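Endo-beta-1,4-glucanase (Ampullaria crossean, PDB 5XBU) probably hydrolyses internal beta-1,4-glucosidic bonds of cellulose, as an endoglucanase of glycoside hydrolase family 45. Local coordinates at residues A[23-28]-A[139-144]. Residues are numbered along the deposited sequence; the frame is centred on the assembly and turned at random.
Sequences PCASTT and VHFDLQ
The imidazole of H140 spans two hydroxyls of the neighbouring strand: ND1 pairs with S26 OG at 2.7 Å, and NE2 donates to T28 OG1 at 2.8 Å. Both oxygens lie at the ring's edge, T28 OG1 exactly in its plane, so the two bonds fix how the ring is turned. CG stands anti to the backbone N (chi1 -174°), which carries the ring across to the hydroxyls of strand 22-30, with CE1 close to T27 C. T28 OG1 in turn donates a hydrogen bond to D142 OD1, 2.7 Å away, meeting the carboxylate from above its plane. T28 OG1 thus accepts from the imidazole and donates to the carboxylate, joining H140 to D142. S26 OG has a further partner in N133 ND2. With an alanine in place of H140, T28 OG1 would probably lose its donor, S26 OG one partner, and a gap would open beside W120. Beneath these side chains the backbones pair as parallel strands: F141 N binds S26 O at 3.0 Å, T28 N binds F141 O, and L143 N closes on T28 O at 2.8 Å, while S26 N to V139 O is weak. On the face that holds T27 and F141 the contacts are mostly between carbon atoms. A25 CB touches V139 CG1 and, at 3.7 Å, meets the F141 ring edge at CD2; L143 CD1 reaches T27 CB, whose hydroxyl is bound to P158 O. This parallel pair belongs to the curled sheet of the double-psi beta-barrel fold of the family. Strand 160-165 flanks 22-30, strand 57-60 runs antiparallel beside 140-144 and touches F141 and L143, and W120 of helix 118-121 packs on S26, T28 and the H140 ring.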
loop_
_atom_site.group_PDB
_atom_site.type_symbol
_atom_site.label_atom_id
_atom_site.label_comp_id
_atom_site.label_asym_id
_atom_site.label_seq_id
_atom_site.Cartn_x
_atom_site.Cartn_y
_atom_site.Cartn_z
ATOM N N PRO A 23 -2.128 -5.056 -13.202
ATOM C CA PRO A 23 -1.881 -3.665 -12.841
ATOM C C PRO A 23 -0.653 -3.550 -11.947
ATOM O O PRO A 23 -0.412 -4.387 -11.076
ATOM C CB PRO A 23 -3.139 -3.286 -12.060
ATOM C CG PRO A 23 -3.541 -4.572 -11.393
ATOM C CD PRO A 23 -3.259 -5.636 -12.452
ATOM N N CYS A 24 0.100 -2.475 -12.162
ATOM C CA CYS A 24 1.224 -2.176 -11.306
ATOM C C CYS A 24 0.879 -1.150 -10.236
ATOM O O CYS A 24 -0.071 -0.378 -10.356
ATOM C CB CYS A 24 2.408 -1.714 -12.137
ATOM S SG CYS A 24 2.869 -3.017 -13.305
ATOM N N ALA A 25 1.702 -1.146 -9.200
ATOM C CA ALA A 25 1.650 -0.170 -8.136
ATOM C C ALA A 25 3.058 0.314 -7.863
ATOM O O ALA A 25 4.035 -0.437 -8.015
ATOM C CB ALA A 25 1.078 -0.755 -6.855
ATOM N N SER A 26 3.155 1.567 -7.446
ATOM C CA SER A 26 4.368 2.053 -6.815
ATOM C C SER A 26 4.325 1.763 -5.323
ATOM O O SER A 26 3.260 1.526 -4.738
ATOM C CB SER A 26 4.554 3.541 -7.095
ATOM O OG SER A 26 3.350 4.280 -6.940
ATOM N N THR A 27 5.513 1.764 -4.712
ATOM C CA THR A 27 5.648 1.572 -3.286
ATOM C C THR A 27 6.667 2.553 -2.730
ATOM O O THR A 27 7.602 2.966 -3.408
ATOM C CB THR A 27 6.039 0.122 -2.903
ATOM O OG1 THR A 27 7.411 -0.139 -3.225
ATOM C CG2 THR A 27 5.164 -0.939 -3.522
ATOM N N THR A 28 6.484 2.886 -1.449
ATOM C CA THR A 28 7.464 3.589 -0.629
ATOM C C THR A 28 7.455 2.922 0.743
ATOM O O THR A 28 6.700 1.971 0.986
ATOM C CB THR A 28 7.188 5.103 -0.540
ATOM O OG1 THR A 28 5.835 5.338 -0.152
ATOM C CG2 THR A 28 7.471 5.840 -1.845
ATOM N N VAL A 139 -2.359 2.969 -8.235
ATOM C CA VAL A 139 -2.431 2.850 -6.792
ATOM C C VAL A 139 -1.006 2.879 -6.269
ATOM O O VAL A 139 -0.051 2.534 -6.982
ATOM C CB VAL A 139 -3.176 1.558 -6.371
ATOM C CG1 VAL A 139 -2.415 0.320 -6.715
ATOM C CG2 VAL A 139 -3.578 1.588 -4.907
ATOM N N HIS A 140 -0.874 3.307 -5.017
ATOM C CA HIS A 140 0.395 3.362 -4.310
ATOM C C HIS A 140 0.240 2.649 -2.979
ATOM O O HIS A 140 -0.765 2.833 -2.292
ATOM C CB HIS A 140 0.815 4.797 -4.076
ATOM C CG HIS A 140 2.169 4.914 -3.491
ATOM N ND1 HIS A 140 3.287 4.776 -4.280
ATOM C CD2 HIS A 140 2.579 5.090 -2.212
ATOM C CE1 HIS A 140 4.340 4.869 -3.489
ATOM N NE2 HIS A 140 3.948 5.065 -2.237
ATOM N N PHE A 141 1.255 1.894 -2.577
ATOM C CA PHE A 141 1.302 1.253 -1.260
ATOM C C PHE A 141 2.483 1.796 -0.470
ATOM O O PHE A 141 3.636 1.550 -0.828
ATOM C CB PHE A 141 1.334 -0.269 -1.363
ATOM C CG PHE A 141 0.089 -0.810 -1.982
ATOM C CD1 PHE A 141 -1.105 -0.847 -1.251
ATOM C CD2 PHE A 141 0.055 -1.224 -3.318
ATOM C CE1 PHE A 141 -2.279 -1.280 -1.827
ATOM C CE2 PHE A 141 -1.125 -1.672 -3.881
ATOM C CZ PHE A 141 -2.290 -1.699 -3.154
ATOM N N ASP A 142 2.196 2.510 0.620
ATOM C CA ASP A 142 3.225 2.941 1.551
ATOM C C ASP A 142 3.386 1.825 2.574
ATOM O O ASP A 142 2.414 1.411 3.206
ATOM C CB ASP A 142 2.825 4.267 2.197
ATOM C CG ASP A 142 4.011 5.137 2.573
ATOM O OD1 ASP A 142 5.164 4.718 2.393
ATOM O OD2 ASP A 142 3.733 6.253 3.065
ATOM N N LEU A 143 4.594 1.314 2.729
ATOM C CA LEU A 143 4.813 0.099 3.495
ATOM C C LEU A 143 5.422 0.445 4.857
ATOM O O LEU A 143 6.467 1.087 4.933
ATOM C CB LEU A 143 5.750 -0.857 2.733
ATOM C CG LEU A 143 5.301 -1.138 1.276
ATOM C CD1 LEU A 143 6.289 -2.059 0.627
ATOM C CD2 LEU A 143 3.894 -1.720 1.219
ATOM N N GLN A 144 4.769 0.001 5.931
ATOM C CA GLN A 144 5.252 0.261 7.295
ATOM C C GLN A 144 6.629 -0.370 7.490
ATOM O O GLN A 144 6.829 -1.553 7.198
ATOM C CB GLN A 144 4.257 -0.359 8.264
ATOM C CG GLN A 144 4.646 -0.277 9.744
ATOM C CD GLN A 144 4.739 1.128 10.260
ATOM O OE1 GLN A 144 5.832 1.656 10.466
ATOM N NE2 GLN A 144 3.569 1.766 10.453
#